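Local coordinates for protein LSM2-LSM8 complex subunit lsm8 (Schizosaccharomyces pombe, PDB 6PPN) that forms part of the nuclear LSM2-LSM8 ring that binds U6 snRNA ending in a cyclic 2',3' phosphate and takes part in spliceosome assembly, at residues 10-24 and 33-45. Numbering follows the deposited sequence.
Sequences RVQVITNDGRVVLGS and NLILSDSFERIIS. With nucleotides of chain A.
Leu22 lies against one face of the Phe40 ring, its CB 4.2 Å from the ring centroid in a CH-pi contact, while its CD2 meets the face of the Arg42 guanidinium, 3.3 Å from NH1. Beneath these side chains, which share one face of the sheet, the backbones pair antiparallel, Leu22 N to Phe40 O and Phe40 N to Leu22 O. A beta bulge then shifts the register, and Ser24 pairs with Ser37 through two bonds. Arg10 sets one face of its guanidinium on Gly23 CA, 3.5 Å above the plane, and turns NH1 and NH2 end-on to Asp38 O (3.2 and 3.1 Å); NH1 also donates to Ser24 OG. A water links Gln12 OE1 to Arg42 NH1, while Gln12 NE2 bonds to the backbone of a neighbouring subunit; the Arg42 guanidinium also makes a cation-pi contact with Trp81. On the other face of the sheet, Leu36 CD1 packs on Val21 CG2 (3.6 Å) and Val13 CG2, which meets Leu34 CD1 tip to tip. Asn33 pairs with the uracil of U2 of chain A, accepting from N3 and donating to O4 (both 2.8 Å). In this bent Sm-fold sheet the chain turns a corner at residues 37-38; strand 34-36 pairs antiparallel with strand 58-60, and strand 39-43 with strand 51-56.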
loop_
_atom_site.group_PDB
_atom_site.type_symbol
_atom_site.label_atom_id
_atom_site.label_comp_id
_atom_site.label_asym_id
_atom_site.label_seq_id
_atom_site.Cartn_x
_atom_site.Cartn_y
_atom_site.Cartn_z
ATOM N N ARG H 10 -18.819 18.643 -9.202
ATOM C CA ARG H 10 -18.071 17.793 -10.121
ATOM C C ARG H 10 -16.619 17.745 -9.693
ATOM O O ARG H 10 -16.014 18.767 -9.371
ATOM C CB ARG H 10 -18.162 18.287 -11.557
ATOM C CG ARG H 10 -19.560 18.229 -12.129
ATOM C CD ARG H 10 -20.187 16.820 -12.068
ATOM N NE ARG H 10 -19.660 15.871 -13.055
ATOM C CZ ARG H 10 -20.182 14.661 -13.291
ATOM N NH1 ARG H 10 -21.252 14.243 -12.625
ATOM N NH2 ARG H 10 -19.639 13.858 -14.204
ATOM N N VAL H 11 -16.076 16.546 -9.666
ATOM C CA VAL H 11 -14.786 16.263 -9.077
ATOM C C VAL H 11 -14.087 15.277 -10.002
ATOM O O VAL H 11 -14.740 14.525 -10.728
ATOM C CB VAL H 11 -15.046 15.715 -7.663
ATOM C CG1 VAL H 11 -14.330 14.434 -7.415
ATOM C CG2 VAL H 11 -14.805 16.803 -6.614
ATOM N N GLN H 12 -12.757 15.286 -10.006
ATOM C CA GLN H 12 -11.988 14.408 -10.881
ATOM C C GLN H 12 -10.989 13.644 -10.029
ATOM O O GLN H 12 -10.079 14.236 -9.459
ATOM C CB GLN H 12 -11.257 15.179 -11.984
ATOM C CG GLN H 12 -10.209 14.307 -12.706
ATOM C CD GLN H 12 -9.578 14.982 -13.915
ATOM O OE1 GLN H 12 -10.226 15.161 -14.949
ATOM N NE2 GLN H 12 -8.306 15.357 -13.791
ATOM N N VAL H 13 -11.134 12.328 -9.972
ATOM C CA VAL H 13 -10.333 11.486 -9.097
ATOM C C VAL H 13 -9.262 10.824 -9.931
ATOM O O VAL H 13 -9.558 10.261 -10.996
ATOM C CB VAL H 13 -11.189 10.408 -8.410
ATOM C CG1 VAL H 13 -10.276 9.517 -7.563
ATOM C CG2 VAL H 13 -12.291 11.040 -7.539
ATOM N N ILE H 14 -8.024 10.883 -9.451
ATOM C CA ILE H 14 -6.923 10.106 -9.998
ATOM C C ILE H 14 -6.638 8.999 -9.000
ATOM O O ILE H 14 -6.343 9.284 -7.829
ATOM C CB ILE H 14 -5.663 10.948 -10.211
ATOM C CG1 ILE H 14 -6.003 12.214 -10.970
ATOM C CG2 ILE H 14 -4.648 10.131 -10.973
ATOM C CD1 ILE H 14 -6.209 11.947 -12.341
ATOM N N THR H 15 -6.695 7.753 -9.460
ATOM C CA THR H 15 -6.508 6.599 -8.598
ATOM C C THR H 15 -5.085 6.071 -8.708
ATOM O O THR H 15 -4.295 6.487 -9.572
ATOM C CB THR H 15 -7.506 5.508 -8.970
ATOM O OG1 THR H 15 -7.319 5.168 -10.327
ATOM C CG2 THR H 15 -8.890 6.019 -8.864
ATOM N N ASN H 16 -4.751 5.142 -7.802
ATOM C CA ASN H 16 -3.380 4.643 -7.756
ATOM C C ASN H 16 -3.009 3.848 -8.995
ATOM O O ASN H 16 -1.812 3.709 -9.281
ATOM C CB ASN H 16 -3.153 3.795 -6.502
ATOM C CG ASN H 16 -3.122 4.639 -5.228
ATOM O OD1 ASN H 16 -3.342 5.859 -5.263
ATOM N ND2 ASN H 16 -2.810 4.004 -4.106
ATOM N N ASP H 17 -3.987 3.302 -9.725
ATOM C CA ASP H 17 -3.704 2.600 -10.969
ATOM C C ASP H 17 -3.752 3.531 -12.169
ATOM O O ASP H 17 -3.740 3.054 -13.309
ATOM C CB ASP H 17 -4.671 1.422 -11.175
ATOM C CG ASP H 17 -6.133 1.817 -11.001
ATOM O OD1 ASP H 17 -6.416 3.025 -10.878
ATOM O OD2 ASP H 17 -7.014 0.919 -11.004
ATOM N N GLY H 18 -3.756 4.845 -11.947
ATOM C CA GLY H 18 -3.628 5.791 -13.045
ATOM C C GLY H 18 -4.927 6.158 -13.729
ATOM O O GLY H 18 -4.901 6.884 -14.727
ATOM N N ARG H 19 -6.065 5.722 -13.215
ATOM C CA ARG H 19 -7.297 5.983 -13.936
ATOM C C ARG H 19 -7.834 7.351 -13.544
ATOM O O ARG H 19 -7.509 7.887 -12.491
ATOM C CB ARG H 19 -8.356 4.908 -13.649
ATOM C CG ARG H 19 -8.171 3.641 -14.439
ATOM C CD ARG H 19 -8.112 2.397 -13.598
ATOM N NE ARG H 19 -9.398 1.780 -13.277
ATOM C CZ ARG H 19 -9.642 0.474 -13.398
ATOM N NH1 ARG H 19 -10.825 -0.018 -13.073
ATOM N NH2 ARG H 19 -8.704 -0.345 -13.866
ATOM N N VAL H 20 -8.642 7.928 -14.430
ATOM C CA VAL H 20 -9.197 9.264 -14.255
ATOM C C VAL H 20 -10.708 9.098 -14.256
ATOM O O VAL H 20 -11.272 8.658 -15.261
ATOM C CB VAL H 20 -8.752 10.206 -15.387
ATOM C CG1 VAL H 20 -9.402 11.587 -15.227
ATOM C CG2 VAL H 20 -7.229 10.339 -15.388
ATOM N N VAL H 21 -11.376 9.401 -13.142
ATOM C CA VAL H 21 -12.833 9.282 -13.148
ATOM C C VAL H 21 -13.460 10.547 -12.593
ATOM O O VAL H 21 -13.044 11.059 -11.554
ATOM C CB VAL H 21 -13.352 8.028 -12.390
ATOM C CG1 VAL H 21 -12.483 6.802 -12.687
ATOM C CG2 VAL H 21 -13.462 8.248 -10.947
ATOM N N LEU H 22 -14.455 11.056 -13.298
ATOM C CA LEU H 22 -15.113 12.303 -12.954
ATOM C C LEU H 22 -16.501 11.998 -12.438
ATOM O O LEU H 22 -17.165 11.079 -12.939
ATOM C CB LEU H 22 -15.226 13.221 -14.171
ATOM C CG LEU H 22 -13.919 13.880 -14.613
ATOM C CD1 LEU H 22 -13.131 12.939 -15.527
ATOM C CD2 LEU H 22 -14.223 15.221 -15.301
ATOM N N GLY H 23 -16.960 12.778 -11.469
ATOM C CA GLY H 23 -18.349 12.625 -11.051
ATOM C C GLY H 23 -18.678 13.584 -9.929
ATOM O O GLY H 23 -17.838 14.364 -9.490
ATOM N N SER H 24 -19.938 13.539 -9.490
ATOM C CA SER H 24 -20.377 14.393 -8.393
ATOM C C SER H 24 -20.031 13.783 -7.042
ATOM O O SER H 24 -20.349 12.619 -6.772
ATOM C CB SER H 24 -21.868 14.638 -8.505
ATOM O OG SER H 24 -22.128 15.169 -9.786
ATOM N N ASN H 33 -12.467 6.978 1.451
ATOM C CA ASN H 33 -13.510 6.357 0.636
ATOM C C ASN H 33 -14.343 7.482 0.030
ATOM O O ASN H 33 -14.525 8.524 0.651
ATOM C CB ASN H 33 -14.419 5.442 1.473
ATOM C CG ASN H 33 -13.689 4.235 2.071
ATOM O OD1 ASN H 33 -12.743 3.699 1.489
ATOM N ND2 ASN H 33 -14.122 3.822 3.276
ATOM N N LEU H 34 -14.793 7.309 -1.206
ATOM C CA LEU H 34 -15.565 8.354 -1.872
ATOM C C LEU H 34 -16.791 7.733 -2.519
ATOM O O LEU H 34 -16.755 6.576 -2.937
ATOM C CB LEU H 34 -14.769 9.068 -2.969
ATOM C CG LEU H 34 -13.371 9.557 -2.632
ATOM C CD1 LEU H 34 -12.718 10.047 -3.909
ATOM C CD2 LEU H 34 -13.417 10.681 -1.610
ATOM N N ILE H 35 -17.877 8.514 -2.606
ATOM C CA ILE H 35 -19.014 8.198 -3.465
ATOM C C ILE H 35 -19.039 9.226 -4.587
ATOM O O ILE H 35 -19.194 10.426 -4.328
ATOM C CB ILE H 35 -20.351 8.247 -2.707
ATOM C CG1 ILE H 35 -20.368 7.315 -1.504
ATOM C CG2 ILE H 35 -21.501 7.895 -3.659
ATOM C CD1 ILE H 35 -21.545 7.614 -0.553
ATOM N N LEU H 36 -19.002 8.759 -5.828
ATOM C CA LEU H 36 -19.245 9.604 -6.988
ATOM C C LEU H 36 -20.518 9.136 -7.675
ATOM O O LEU H 36 -20.747 7.933 -7.810
ATOM C CB LEU H 36 -18.095 9.518 -7.981
ATOM C CG LEU H 36 -16.712 9.776 -7.419
ATOM C CD1 LEU H 36 -15.714 9.812 -8.559
ATOM C CD2 LEU H 36 -16.735 11.045 -6.690
ATOM N N SER H 37 -21.364 10.071 -8.093
ATOM C CA SER H 37 -22.534 9.716 -8.883
ATOM C C SER H 37 -22.461 10.396 -10.238
ATOM O O SER H 37 -21.705 11.352 -10.425
ATOM C CB SER H 37 -23.825 10.092 -8.167
ATOM O OG SER H 37 -23.918 11.490 -8.029
ATOM N N ASP H 38 -23.242 9.885 -11.187
ATOM C CA ASP H 38 -23.148 10.315 -12.585
ATOM C C ASP H 38 -21.700 10.347 -13.060
ATOM O O ASP H 38 -21.262 11.262 -13.766
ATOM C CB ASP H 38 -23.821 11.667 -12.788
ATOM C CG ASP H 38 -25.310 11.571 -12.711
ATOM O OD1 ASP H 38 -25.896 10.895 -13.587
ATOM O OD2 ASP H 38 -25.893 12.116 -11.747
ATOM N N SER H 39 -20.943 9.345 -12.663
ATOM C CA SER H 39 -19.518 9.354 -12.934
ATOM C C SER H 39 -19.197 8.696 -14.273
ATOM O O SER H 39 -19.993 7.957 -14.864
ATOM C CB SER H 39 -18.763 8.620 -11.841
ATOM O OG SER H 39 -19.150 7.272 -11.896
ATOM N N PHE H 40 -18.003 8.994 -14.765
ATOM C CA PHE H 40 -17.523 8.346 -15.979
ATOM C C PHE H 40 -16.006 8.338 -15.919
ATOM O O PHE H 40 -15.395 9.109 -15.178
ATOM C CB PHE H 40 -18.070 9.032 -17.240
ATOM C CG PHE H 40 -17.727 10.486 -17.333
ATOM C CD1 PHE H 40 -18.582 11.443 -16.816
ATOM C CD2 PHE H 40 -16.545 10.899 -17.936
ATOM C CE1 PHE H 40 -18.268 12.790 -16.894
ATOM C CE2 PHE H 40 -16.226 12.247 -18.021
ATOM C CZ PHE H 40 -17.092 13.194 -17.505
ATOM N N GLU H 41 -15.392 7.414 -16.644
ATOM C CA GLU H 41 -13.938 7.367 -16.713
ATOM C C GLU H 41 -13.507 8.040 -17.997
ATOM O O GLU H 41 -14.186 7.915 -19.010
ATOM C CB GLU H 41 -13.404 5.938 -16.689
ATOM C CG GLU H 41 -11.917 5.887 -16.960
ATOM C CD GLU H 41 -11.283 4.534 -16.696
ATOM O OE1 GLU H 41 -10.035 4.475 -16.671
ATOM O OE2 GLU H 41 -12.018 3.544 -16.495
ATOM N N ARG H 42 -12.378 8.739 -17.957
ATOM C CA ARG H 42 -11.766 9.308 -19.154
ATOM C C ARG H 42 -10.461 8.580 -19.413
ATOM O O ARG H 42 -9.635 8.441 -18.502
ATOM C CB ARG H 42 -11.472 10.802 -18.996
ATOM C CG ARG H 42 -12.514 11.728 -19.524
ATOM C CD ARG H 42 -12.191 13.177 -19.119
ATOM N NE ARG H 42 -13.264 14.069 -19.566
ATOM C CZ ARG H 42 -13.461 15.301 -19.112
ATOM N NH1 ARG H 42 -12.659 15.805 -18.193
ATOM N NH2 ARG H 42 -14.471 16.029 -19.582
ATOM N N ILE H 43 -10.295 8.089 -20.627
ATOM C CA ILE H 43 -9.048 7.470 -21.045
ATOM C C ILE H 43 -8.446 8.375 -22.109
ATOM O O ILE H 43 -8.864 8.360 -23.273
ATOM C CB ILE H 43 -9.246 6.041 -21.551
ATOM C CG1 ILE H 43 -9.935 5.201 -20.465
ATOM C CG2 ILE H 43 -7.911 5.446 -21.931
ATOM C CD1 ILE H 43 -10.232 3.787 -20.881
ATOM N N ILE H 44 -7.532 9.223 -21.674
ATOM C CA ILE H 44 -6.665 10.017 -22.534
ATOM C C ILE H 44 -5.425 9.193 -22.831
ATOM O O ILE H 44 -4.861 8.554 -21.939
ATOM C CB ILE H 44 -6.297 11.348 -21.849
ATOM C CG1 ILE H 44 -7.504 12.269 -21.806
ATOM C CG2 ILE H 44 -5.045 11.999 -22.472
ATOM C CD1 ILE H 44 -7.304 13.424 -20.862
ATOM N N SER H 45 -5.014 9.182 -24.092
ATOM C CA SER H 45 -3.838 8.454 -24.530
ATOM C C SER H 45 -3.090 9.316 -25.541
ATOM O O SER H 45 -3.507 10.428 -25.874
ATOM C CB SER H 45 -4.229 7.121 -25.147
ATOM O OG SER H 45 -4.726 7.350 -26.448
ATOM P P U A 2 -6.421 -0.739 7.823
ATOM O OP1 U A 2 -5.089 -0.712 8.492
ATOM O OP2 U A 2 -7.618 -0.224 8.537
ATOM O "O5'" U A 2 -6.440 0.065 6.461
ATOM C "C5'" U A 2 -5.641 -0.362 5.372
ATOM C "C4'" U A 2 -5.715 0.650 4.272
ATOM O "O4'" U A 2 -7.066 0.645 3.735
ATOM C "C3'" U A 2 -5.442 2.089 4.708
ATOM O "O3'" U A 2 -4.971 2.792 3.573
ATOM C "C2'" U A 2 -6.838 2.596 4.990
ATOM O "O2'" U A 2 -6.949 4.001 4.979
ATOM C "C1'" U A 2 -7.605 1.942 3.842
ATOM N N1 U A 2 -9.050 1.841 4.052
ATOM C C2 U A 2 -9.875 2.374 3.081
ATOM O O2 U A 2 -9.454 2.894 2.037
ATOM N N3 U A 2 -11.215 2.254 3.360
ATOM C C4 U A 2 -11.794 1.671 4.479
ATOM O O4 U A 2 -13.024 1.632 4.611
ATOM C C5 U A 2 -10.862 1.158 5.429
ATOM C C6 U A 2 -9.554 1.269 5.192
HETATM O O HOH W 1 -9.940 15.120 -17.626
HETATM O O HOH W 2 -12.169 2.556 -13.343
HETATM O O HOH W 3 -8.777 6.818 -16.832
#